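Local atomic coordinates of Trypsin/chymotrypsin inhibitor (Alocasia macrorrhizos, PDB entry 5YCZ), a protein that inhibits the serine proteases trypsin and alpha-chymotrypsin as a homodimeric Kunitz-type inhibitor of the leguminous (I3) family. Residues Pro3-Asp6 and Asn10-Gln13; Ala20-Arg25 and Val43-Phe48; Gly28-Ala33 and Arg54-Phe59; Phe92-Gly97 and Gly150-Leu155. All blocks are in the same frame, centred on the assembly; numbering follows the deposited sequence.

All four contacts lie within one beta-trefoil domain of the Kunitz inhibitor family. Contact 1 is in the N-terminal loops before strand 18-22, with its centre about 19 Å from that of contact 2. Contacts 2 and 3 have centres about 9 Å apart, and their segments alternate along the chain. They touch directly: strands 30-33 and 42-45 are neighbours in one sheet, and strands 18-22 and 55-60 in another. Contact 4 comes last in the chain and lies on the other side of its centre from contacts 1 and 3. Its strand 153-159 belongs to the same sheet as strands 30-33 and 42-45. Contact 3 also holds the predicted reactive bond, Leu56-Ala57.

Contact 1 of 4, residues Pro3-Asp6 and Asn10-Gln13; sequences PVLD and NELQ
Asn10 meets Asp6 where the N-terminal chain turns back on itself. The backbone O of Asn10 accepts a hydrogen bond from the backbone N of Asp6 at 3.0 Å, with an N-H...O angle of 158°. The same oxygen receives a CA-H...O contact from Leu5 CA at 3.1 Å. The carboxylate of Asp6 folds back over Asn10, with OD2 3.4 Å from Asn10 CB. Asp6 CG sits between its own backbone N and carbonyl carbon (chi1 48°), which turns the acid toward the returning chain. Next, Glu11 sends its extended side chain past Pro3, where OE2 comes to 3.3 Å from Pro3 CG. Glu11 CA also makes a CH...O contact with Val4 O. Leu12 then turns to the buried side. Its CD2 packs on Val4 CG1 at 3.5 Å, and its CD1 touches the backbone carbon of Leu5. Phe178 of strand 176-180 touches both Val4 and Leu12, and Tyr18 touches Leu12. The two segments form an irregular loop that doubles back, before strand 18-22 of the beta-trefoil. Its chemistry is divided: one backbone hydrogen bond, helped by CH...O contacts, joins the two segments, while the Val4-Leu12 pair supplies an apolar anchor on the inner side.

Contact 2 of 4, residues Ala20-Arg25 and Val43-Phe48; sequences ATSVMR and VAQAPF
Ser22 and Gln45 approach each other where two strands of the beta-trefoil run out into loops. Strand 18-22 belongs to one sheet and strand 42-45 to another. Their backbones stay well apart, with the CA atoms of Ser22 and Gln45 8.9 Å from each other, so side chains make the contact. Gln45 reaches across with a long chain: CG is anti to the backbone N (chi1 169°) and the chain stays extended beyond CG. Its NE2 comes to 4.0 Å from Ser22 CB, a van der Waals approach. The polar partner of this amide is the backbone O of Gly28, which accepts a hydrogen bond from NE2 and orients the amide. Farther along, Arg25 and Phe48 meet at the surface. The CB of Arg25 points away from 43-48, but the side chain bends at chi2 (-53°) and brings the guanidinium back. Tyr51 touches the same arginine. The group binds the backbone of Phe48 and not its ring. NH2 passes CB of Phe48 at 4.3 Å. The contact therefore joins the two loop ends through one backbone carbonyl and a loose side-chain approach. In the one hydrogen bond between the segments, Arg25 NH1 donates to Phe48 O at 2.6 Å, with the oxygen at the guanidinium edge, 16° out of its plane.

Contact 3 of 4, residues Gly28-Ala33 and Arg54-Phe59; sequences GGLTLA and RPLAFF
The guanidinium of Arg54 meets Thr31 at its edge. Thr31 OG1 lies in the guanidinium plane and accepts a hydrogen bond from Arg54 NE at 3.0 Å, with an N-H...O angle of 148°. Thr31 holds OG1 across from its own backbone N (chi1 -178°), and the arginine chain runs extended from CG to NE to meet it. On the same guanidinium, NH1 forms a salt bridge with Glu80, so two separate groups limit its rotation. The backbones join beside this pair. Arg54 N donates to Leu30 O at 2.7 Å, and the N-H...O angle of 169° makes the bond nearly straight. A water adds a second link: it accepts from Leu30 N at 3.0 Å and lies 2.8 Å from Arg54 O, to which it can donate. On the buried side, Leu30 CD1 meets Leu56 CD1 at 4.2 Å. Ala20 of strand 18-22 touches both leucines. Near the far end of the segment, Phe59 packs on Pro81 of the second subunit. The contact thus ties edge strand 30-33 to Arg54, which leads into strand 55-60 and the predicted reactive bond Leu56-Ala57, within the beta-trefoil fold of Kunitz-type inhibitors.

Contact 4 of 4, residues Phe92-Gly97 and Gly150-Leu155; sequences FDREAG and GCLGTL
The backbones of Phe92-Gly97 and Gly150-Leu155 remain distant, with the nearest CA atoms, those of Arg94 and Leu152, 9.6 Å apart. Both segments belong to the beta-trefoil: the first contains the turn between the paired strands 91-93 and 98-100, and the second leads into strand 153-159. Side chains bridge the gap. Leu152 points toward the turn and meets Phe92 and Arg94 through a single methyl, CD1. With chi1 at -173° the ring of Phe92 swings to the side opposite its backbone N, toward the leucine. The methyl approaches obliquely, beside CD2 and CE2 of the ring. Arg94 touches the same methyl with the aliphatic part of its chain, which crosses Leu152 at about a right angle. Its CG is 4.1 Å from Leu152 CD1. Ile168 of strand 164-168 also touches both Phe92 and Leu152, continuing the apolar patch into the larger sheet. Next to Leu152 in sequence, Cys151 is joined to Cys136 by a disulfide. The turn itself is held by Asp93. Its OD1 accepts from Glu95 N at 2.9 Å, forming an Asx turn, and takes a second, weak bond from Ala96 N. Gly97 N closes the turn on Asp93 O at 2.8 Å. Between the segments, the closest approach is Leu152 CD1 to Phe92 CD2, at 3.7 Å.

Contact 1 of 4, residues Pro3-Asp6 and Asn10-Gln13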
loop_
_atom_site.group_PDB
_atom_site.type_symbol
_atom_site.label_atom_id
_atom_site.label_comp_id
_atom_site.label_asym_id
_atom_site.label_seq_id
_atom_site.Cartn_x
_atom_site.Cartn_y
_atom_site.Cartn_z
ATOM N N PRO A 3 20.819 8.509 -8.769
ATOM C CA PRO A 3 19.638 7.690 -8.499
ATOM C C PRO A 3 20.028 6.236 -8.320
ATOM O O PRO A 3 21.148 5.804 -8.605
ATOM C CB PRO A 3 18.758 7.883 -9.738
ATOM C CG PRO A 3 19.693 8.272 -10.803
ATOM C CD PRO A 3 20.807 9.047 -10.138
ATOM N N VAL A 4 19.092 5.503 -7.816
ATOM C CA VAL A 4 19.169 4.052 -7.768
ATOM C C VAL A 4 18.625 3.520 -9.091
ATOM O O VAL A 4 17.743 4.125 -9.701
ATOM C CB VAL A 4 18.387 3.546 -6.534
ATOM C CG1 VAL A 4 18.471 2.043 -6.397
ATOM C CG2 VAL A 4 18.906 4.245 -5.265
ATOM N N LEU A 5 19.165 2.412 -9.570
ATOM C CA LEU A 5 18.735 1.841 -10.837
ATOM C C LEU A 5 18.289 0.395 -10.667
ATOM O O LEU A 5 18.749 -0.316 -9.760
ATOM C CB LEU A 5 19.861 1.890 -11.879
ATOM C CG LEU A 5 20.756 3.125 -11.862
ATOM C CD1 LEU A 5 21.929 2.946 -12.821
ATOM C CD2 LEU A 5 19.938 4.367 -12.201
ATOM N N ASP A 6 17.414 -0.047 -11.576
ATOM C CA ASP A 6 16.944 -1.424 -11.583
ATOM C C ASP A 6 17.929 -2.281 -12.371
ATOM O O ASP A 6 19.015 -1.830 -12.739
ATOM C CB ASP A 6 15.512 -1.505 -12.127
ATOM C CG ASP A 6 15.322 -0.739 -13.424
ATOM O OD1 ASP A 6 16.285 -0.664 -14.214
ATOM O OD2 ASP A 6 14.204 -0.221 -13.660
ATOM N N ASN A 10 17.301 1.551 -15.798
ATOM C CA ASN A 10 16.347 2.637 -15.592
ATOM C C ASN A 10 16.361 3.097 -14.140
ATOM O O ASN A 10 16.776 2.375 -13.234
ATOM C CB ASN A 10 14.927 2.200 -15.949
ATOM C CG ASN A 10 14.744 1.930 -17.420
ATOM O OD1 ASN A 10 15.552 1.237 -18.047
ATOM N ND2 ASN A 10 13.661 2.470 -17.987
ATOM N N GLU A 11 15.871 4.311 -13.920
ATOM C CA GLU A 11 15.811 4.833 -12.567
ATOM C C GLU A 11 14.680 4.160 -11.785
ATOM O O GLU A 11 13.902 3.360 -12.318
ATOM C CB GLU A 11 15.623 6.348 -12.588
ATOM C CG GLU A 11 16.719 7.093 -13.322
ATOM C CD GLU A 11 16.502 8.591 -13.305
ATOM O OE1 GLU A 11 15.378 9.035 -13.640
ATOM O OE2 GLU A 11 17.454 9.322 -12.954
ATOM N N LEU A 12 14.601 4.500 -10.495
ATOM C CA LEU A 12 13.606 3.947 -9.577
ATOM C C LEU A 12 12.467 4.943 -9.470
ATOM O O LEU A 12 12.555 5.926 -8.733
ATOM C CB LEU A 12 14.206 3.667 -8.202
ATOM C CG LEU A 12 14.347 2.194 -7.818
ATOM C CD1 LEU A 12 15.152 1.461 -8.880
ATOM C CD2 LEU A 12 14.973 2.010 -6.445
ATOM N N GLN A 13 11.396 4.697 -10.204
ATOM C CA GLN A 13 10.305 5.653 -10.199
ATOM C C GLN A 13 9.598 5.622 -8.853
ATOM O O GLN A 13 9.521 4.586 -8.194
ATOM C CB GLN A 13 9.332 5.352 -11.336
ATOM C CG GLN A 13 8.477 6.532 -11.750
ATOM C CD GLN A 13 8.868 7.083 -13.113
ATOM O OE1 GLN A 13 9.365 6.347 -13.972
ATOM N NE2 GLN A 13 8.634 8.383 -13.322
#

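Contact 2 of 4, residues Ala20-Arg25 and Val43-Phe48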
loop_
_atom_site.group_PDB
_atom_site.type_symbol
_atom_site.label_atom_id
_atom_site.label_comp_id
_atom_site.label_asym_id
_atom_site.label_seq_id
_atom_site.Cartn_x
_atom_site.Cartn_y
_atom_site.Cartn_z
ATOM N N ALA A 20 12.424 -6.861 -4.633
ATOM C CA ALA A 20 13.754 -6.781 -4.024
ATOM C C ALA A 20 14.411 -8.155 -4.071
ATOM O O ALA A 20 14.424 -8.900 -3.096
ATOM C CB ALA A 20 13.676 -6.253 -2.597
ATOM N N THR A 21 14.997 -8.469 -5.228
ATOM C CA THR A 21 15.658 -9.757 -5.421
ATOM C C THR A 21 16.965 -9.817 -4.650
ATOM O O THR A 21 17.728 -8.848 -4.590
ATOM C CB THR A 21 15.945 -9.999 -6.899
ATOM O OG1 THR A 21 17.071 -9.202 -7.328
ATOM C CG2 THR A 21 14.730 -9.639 -7.714
ATOM N N SER A 22 17.245 -10.973 -4.093
ATOM C CA SER A 22 18.449 -11.128 -3.300
ATOM C C SER A 22 19.664 -11.272 -4.220
ATOM O O SER A 22 19.685 -12.128 -5.108
ATOM C CB SER A 22 18.282 -12.325 -2.371
ATOM O OG SER A 22 19.523 -12.956 -2.160
ATOM N N VAL A 23 20.664 -10.413 -4.026
ATOM C CA VAL A 23 21.936 -10.568 -4.736
ATOM C C VAL A 23 22.540 -11.944 -4.460
ATOM O O VAL A 23 22.730 -12.748 -5.376
ATOM C CB VAL A 23 22.908 -9.443 -4.352
ATOM C CG1 VAL A 23 24.281 -9.763 -4.862
ATOM C CG2 VAL A 23 22.420 -8.135 -4.924
ATOM N N MET A 24 22.867 -12.225 -3.196
ATOM C CA MET A 24 23.357 -13.540 -2.786
ATOM C C MET A 24 22.419 -14.648 -3.255
ATOM O O MET A 24 21.567 -15.106 -2.494
ATOM C CB MET A 24 23.512 -13.585 -1.270
ATOM C CG MET A 24 24.327 -14.740 -0.754
ATOM S SD MET A 24 26.092 -14.406 -0.898
ATOM C CE MET A 24 26.152 -12.626 -0.602
ATOM N N ARG A 25 22.554 -15.096 -4.499
ATOM C CA ARG A 25 21.409 -15.825 -5.035
ATOM C C ARG A 25 21.598 -17.336 -4.906
ATOM O O ARG A 25 21.800 -18.032 -5.916
ATOM C CB ARG A 25 21.128 -15.423 -6.500
ATOM C CG ARG A 25 19.596 -15.431 -6.844
ATOM C CD ARG A 25 18.958 -16.781 -6.464
ATOM N NE ARG A 25 17.501 -16.875 -6.406
ATOM C CZ ARG A 25 16.862 -17.858 -5.753
ATOM N NH1 ARG A 25 15.532 -17.903 -5.712
ATOM N NH2 ARG A 25 17.543 -18.803 -5.109
ATOM N N VAL A 43 8.679 -7.654 8.116
ATOM C CA VAL A 43 9.352 -7.855 6.840
ATOM C C VAL A 43 10.272 -9.063 6.949
ATOM O O VAL A 43 11.072 -9.172 7.884
ATOM C CB VAL A 43 10.110 -6.587 6.431
ATOM C CG1 VAL A 43 10.721 -6.731 5.029
ATOM C CG2 VAL A 43 9.119 -5.444 6.417
ATOM N N ALA A 44 10.145 -9.988 5.999
ATOM C CA ALA A 44 10.850 -11.264 6.037
ATOM C C ALA A 44 11.351 -11.620 4.646
ATOM O O ALA A 44 10.796 -11.179 3.640
ATOM C CB ALA A 44 9.948 -12.392 6.557
ATOM N N GLN A 45 12.400 -12.435 4.589
ATOM C CA GLN A 45 12.852 -12.993 3.321
ATOM C C GLN A 45 12.052 -14.251 3.008
ATOM O O GLN A 45 12.035 -15.195 3.811
ATOM C CB GLN A 45 14.352 -13.319 3.348
ATOM C CG GLN A 45 14.825 -14.144 2.147
ATOM C CD GLN A 45 16.338 -14.326 2.064
ATOM O OE1 GLN A 45 16.946 -15.118 2.805
ATOM N NE2 GLN A 45 16.951 -13.611 1.121
ATOM N N ALA A 46 11.403 -14.265 1.826
ATOM C CA ALA A 46 10.697 -15.424 1.272
ATOM C C ALA A 46 11.577 -16.673 1.276
ATOM O O ALA A 46 12.800 -16.566 1.406
ATOM C CB ALA A 46 10.236 -15.113 -0.154
ATOM N N PRO A 47 11.019 -17.871 1.140
ATOM C CA PRO A 47 11.878 -19.038 0.915
ATOM C C PRO A 47 12.481 -18.990 -0.487
ATOM O O PRO A 47 12.056 -18.225 -1.358
ATOM C CB PRO A 47 10.928 -20.220 1.094
ATOM C CG PRO A 47 9.612 -19.670 0.719
ATOM C CD PRO A 47 9.601 -18.255 1.220
ATOM N N PHE A 48 13.518 -19.807 -0.688
ATOM C CA PHE A 48 14.332 -19.665 -1.890
ATOM C C PHE A 48 13.490 -19.740 -3.158
ATOM O O PHE A 48 13.726 -18.985 -4.109
ATOM C CB PHE A 48 15.434 -20.725 -1.905
ATOM C CG PHE A 48 16.400 -20.610 -0.762
ATOM C CD1 PHE A 48 16.656 -19.379 -0.172
ATOM C CD2 PHE A 48 17.052 -21.730 -0.269
ATOM C CE1 PHE A 48 17.553 -19.259 0.886
ATOM C CE2 PHE A 48 17.951 -21.621 0.791
ATOM C CZ PHE A 48 18.199 -20.380 1.371
#

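Contact 3 of 4, residues Gly28-Ala33 and Arg54-Phe59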
loop_
_atom_site.group_PDB
_atom_site.type_symbol
_atom_site.label_atom_id
_atom_site.label_comp_id
_atom_site.label_asym_id
_atom_site.label_seq_id
_atom_site.Cartn_x
_atom_site.Cartn_y
_atom_site.Cartn_z
ATOM N N GLY A 28 15.664 -15.736 -1.562
ATOM C CA GLY A 28 14.438 -15.166 -2.084
ATOM C C GLY A 28 14.276 -13.673 -1.811
ATOM O O GLY A 28 14.991 -13.067 -1.012
ATOM N N GLY A 29 13.311 -13.077 -2.508
ATOM C CA GLY A 29 12.959 -11.691 -2.271
ATOM C C GLY A 29 12.305 -11.453 -0.906
ATOM O O GLY A 29 12.317 -12.297 -0.006
ATOM N N LEU A 30 11.701 -10.268 -0.769
ATOM C CA LEU A 30 11.100 -9.848 0.495
ATOM C C LEU A 30 9.584 -10.022 0.474
ATOM O O LEU A 30 8.948 -9.958 -0.582
ATOM C CB LEU A 30 11.448 -8.393 0.820
ATOM C CG LEU A 30 12.935 -8.047 0.722
ATOM C CD1 LEU A 30 13.254 -6.666 1.284
ATOM C CD2 LEU A 30 13.735 -9.068 1.454
ATOM N N THR A 31 9.015 -10.231 1.659
ATOM C CA THR A 31 7.586 -10.444 1.840
ATOM C C THR A 31 7.226 -10.056 3.284
ATOM O O THR A 31 7.995 -9.366 3.966
ATOM C CB THR A 31 7.222 -11.898 1.469
ATOM O OG1 THR A 31 5.801 -12.123 1.589
ATOM C CG2 THR A 31 7.988 -12.890 2.341
ATOM N N LEU A 32 6.049 -10.486 3.734
ATOM C CA LEU A 32 5.501 -10.165 5.042
ATOM C C LEU A 32 5.162 -11.468 5.749
ATOM O O LEU A 32 4.594 -12.365 5.130
ATOM C CB LEU A 32 4.239 -9.312 4.905
ATOM C CG LEU A 32 4.429 -7.887 4.403
ATOM C CD1 LEU A 32 3.124 -7.088 4.411
ATOM C CD2 LEU A 32 5.471 -7.221 5.284
ATOM N N ALA A 33 5.496 -11.579 7.036
ATOM C CA ALA A 33 5.294 -12.840 7.745
ATOM C C ALA A 33 4.993 -12.621 9.223
ATOM O O ALA A 33 5.489 -11.681 9.848
ATOM C CB ALA A 33 6.514 -13.763 7.636
ATOM N N ARG A 54 7.448 -10.340 -2.829
ATOM C CA ARG A 54 6.312 -9.481 -3.121
ATOM C C ARG A 54 6.780 -8.097 -3.547
ATOM O O ARG A 54 7.899 -7.680 -3.222
ATOM C CB ARG A 54 5.391 -9.357 -1.902
ATOM C CG ARG A 54 4.469 -10.531 -1.771
ATOM C CD ARG A 54 3.621 -10.366 -0.547
ATOM N NE ARG A 54 3.257 -11.662 -0.004
ATOM C CZ ARG A 54 2.073 -12.235 -0.179
ATOM N NH1 ARG A 54 1.124 -11.608 -0.877
ATOM N NH2 ARG A 54 1.835 -13.434 0.355
ATOM N N PRO A 55 5.946 -7.356 -4.269
ATOM C CA PRO A 55 6.384 -6.054 -4.794
ATOM C C PRO A 55 6.478 -4.993 -3.707
ATOM O O PRO A 55 5.626 -4.904 -2.817
ATOM C CB PRO A 55 5.298 -5.694 -5.815
ATOM C CG PRO A 55 4.562 -6.966 -6.082
ATOM C CD PRO A 55 4.655 -7.781 -4.830
ATOM N N LEU A 56 7.512 -4.169 -3.807
ATOM C CA LEU A 56 7.682 -2.994 -2.977
ATOM C C LEU A 56 7.532 -1.740 -3.820
ATOM O O LEU A 56 7.673 -1.764 -5.045
ATOM C CB LEU A 56 9.055 -2.995 -2.301
ATOM C CG LEU A 56 9.284 -4.154 -1.343
ATOM C CD1 LEU A 56 10.740 -4.508 -1.299
ATOM C CD2 LEU A 56 8.789 -3.784 0.041
ATOM N N ALA A 57 7.243 -0.636 -3.148
ATOM C CA ALA A 57 7.286 0.668 -3.785
ATOM C C ALA A 57 7.900 1.649 -2.805
ATOM O O ALA A 57 7.785 1.474 -1.588
ATOM C CB ALA A 57 5.901 1.131 -4.230
ATOM N N PHE A 58 8.571 2.672 -3.350
ATOM C CA PHE A 58 9.383 3.607 -2.583
ATOM C C PHE A 58 8.891 5.034 -2.752
ATOM O O PHE A 58 8.407 5.425 -3.814
ATOM C CB PHE A 58 10.830 3.542 -3.003
ATOM C CG PHE A 58 11.359 2.160 -3.048
ATOM C CD1 PHE A 58 11.915 1.588 -1.918
ATOM C CD2 PHE A 58 11.269 1.412 -4.213
ATOM C CE1 PHE A 58 12.397 0.297 -1.951
ATOM C CE2 PHE A 58 11.745 0.126 -4.264
ATOM C CZ PHE A 58 12.310 -0.444 -3.132
ATOM N N PHE A 59 9.056 5.819 -1.686
ATOM C CA PHE A 59 8.481 7.155 -1.594
ATOM C C PHE A 59 9.525 8.079 -0.986
ATOM O O PHE A 59 9.663 8.144 0.246
ATOM C CB PHE A 59 7.200 7.141 -0.764
ATOM C CG PHE A 59 6.130 6.285 -1.359
ATOM C CD1 PHE A 59 6.093 4.923 -1.104
ATOM C CD2 PHE A 59 5.183 6.837 -2.214
ATOM C CE1 PHE A 59 5.106 4.118 -1.687
ATOM C CE2 PHE A 59 4.196 6.053 -2.803
ATOM C CZ PHE A 59 4.150 4.693 -2.536
HETATM O O HOH W 1 10.504 -8.747 -3.081
#

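Contact 4 of 4, residues Phe92-Gly97 and Gly150-Leu155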
loop_
_atom_site.group_PDB
_atom_site.type_symbol
_atom_site.label_atom_id
_atom_site.label_comp_id
_atom_site.label_asym_id
_atom_site.label_seq_id
_atom_site.Cartn_x
_atom_site.Cartn_y
_atom_site.Cartn_z
ATOM N N PHE A 92 11.259 0.627 11.647
ATOM C CA PHE A 92 12.235 -0.163 12.383
ATOM C C PHE A 92 11.841 -0.165 13.848
ATOM O O PHE A 92 11.918 0.872 14.512
ATOM C CB PHE A 92 13.654 0.366 12.201
ATOM C CG PHE A 92 14.692 -0.532 12.808
ATOM C CD1 PHE A 92 15.031 -1.726 12.192
ATOM C CD2 PHE A 92 15.305 -0.198 14.005
ATOM C CE1 PHE A 92 15.971 -2.567 12.747
ATOM C CE2 PHE A 92 16.237 -1.038 14.577
ATOM C CZ PHE A 92 16.577 -2.228 13.946
ATOM N N ASP A 93 11.393 -1.318 14.344
ATOM C CA ASP A 93 11.086 -1.482 15.765
ATOM C C ASP A 93 12.415 -1.574 16.498
ATOM O O ASP A 93 13.128 -2.577 16.392
ATOM C CB ASP A 93 10.221 -2.721 15.988
ATOM C CG ASP A 93 9.833 -2.948 17.480
ATOM O OD1 ASP A 93 10.381 -2.280 18.379
ATOM O OD2 ASP A 93 8.974 -3.821 17.756
ATOM N N ARG A 94 12.774 -0.509 17.224
ATOM C CA ARG A 94 14.049 -0.503 17.936
ATOM C C ARG A 94 14.039 -1.430 19.141
ATOM O O ARG A 94 15.109 -1.857 19.578
ATOM C CB ARG A 94 14.421 0.916 18.383
ATOM C CG ARG A 94 14.879 1.844 17.256
ATOM C CD ARG A 94 15.387 3.167 17.799
ATOM N NE ARG A 94 14.528 3.653 18.877
ATOM C CZ ARG A 94 13.626 4.620 18.735
ATOM N NH1 ARG A 94 12.881 4.992 19.775
ATOM N NH2 ARG A 94 13.466 5.208 17.549
ATOM N N GLU A 95 12.873 -1.760 19.700
ATOM C CA GLU A 95 12.880 -2.706 20.812
ATOM C C GLU A 95 13.164 -4.117 20.321
ATOM O O GLU A 95 13.963 -4.839 20.927
ATOM C CB GLU A 95 11.560 -2.662 21.575
ATOM C CG GLU A 95 11.683 -2.686 23.129
ATOM C CD GLU A 95 12.516 -3.873 23.756
ATOM O OE1 GLU A 95 12.541 -5.009 23.234
ATOM O OE2 GLU A 95 13.092 -3.697 24.858
ATOM N N ALA A 96 12.538 -4.525 19.213
ATOM C CA ALA A 96 12.708 -5.870 18.679
ATOM C C ALA A 96 13.932 -6.011 17.780
ATOM O O ALA A 96 14.458 -7.121 17.635
ATOM C CB ALA A 96 11.461 -6.294 17.906
ATOM N N GLY A 97 14.408 -4.928 17.183
ATOM C CA GLY A 97 15.618 -5.014 16.399
ATOM C C GLY A 97 15.449 -5.464 14.963
ATOM O O GLY A 97 16.465 -5.770 14.322
ATOM N N GLY A 150 23.512 10.159 12.855
ATOM C CA GLY A 150 23.642 9.305 11.694
ATOM C C GLY A 150 22.586 8.220 11.658
ATOM O O GLY A 150 21.576 8.253 12.363
ATOM N N CYS A 151 22.839 7.230 10.814
ATOM C CA CYS A 151 21.889 6.142 10.666
ATOM C C CYS A 151 22.107 5.077 11.738
ATOM O O CYS A 151 23.164 4.991 12.371
ATOM C CB CYS A 151 22.013 5.550 9.278
ATOM S SG CYS A 151 21.803 6.802 8.030
ATOM N N LEU A 152 21.080 4.264 11.962
ATOM C CA LEU A 152 21.283 3.140 12.861
ATOM C C LEU A 152 22.189 2.104 12.233
ATOM O O LEU A 152 22.922 1.417 12.955
ATOM C CB LEU A 152 19.955 2.501 13.246
ATOM C CG LEU A 152 18.903 3.410 13.881
ATOM C CD1 LEU A 152 17.718 2.588 14.375
ATOM C CD2 LEU A 152 19.516 4.252 15.019
ATOM N N GLY A 153 22.154 1.965 10.901
ATOM C CA GLY A 153 23.002 1.022 10.211
ATOM C C GLY A 153 22.247 0.269 9.131
ATOM O O GLY A 153 21.140 0.628 8.738
ATOM N N THR A 154 22.861 -0.806 8.655
ATOM C CA THR A 154 22.445 -1.488 7.440
ATOM C C THR A 154 21.651 -2.746 7.774
ATOM O O THR A 154 21.941 -3.437 8.759
ATOM C CB THR A 154 23.681 -1.824 6.590
ATOM O OG1 THR A 154 24.570 -0.693 6.575
ATOM C CG2 THR A 154 23.286 -2.115 5.159
ATOM N N LEU A 155 20.638 -3.029 6.950
ATOM C CA LEU A 155 19.803 -4.210 7.136
ATOM C C LEU A 155 20.524 -5.453 6.650
ATOM O O LEU A 155 21.066 -5.475 5.536
ATOM C CB LEU A 155 18.481 -4.063 6.395
ATOM C CG LEU A 155 17.552 -2.973 6.918
ATOM C CD1 LEU A 155 16.219 -2.985 6.195
ATOM C CD2 LEU A 155 17.342 -3.097 8.423
#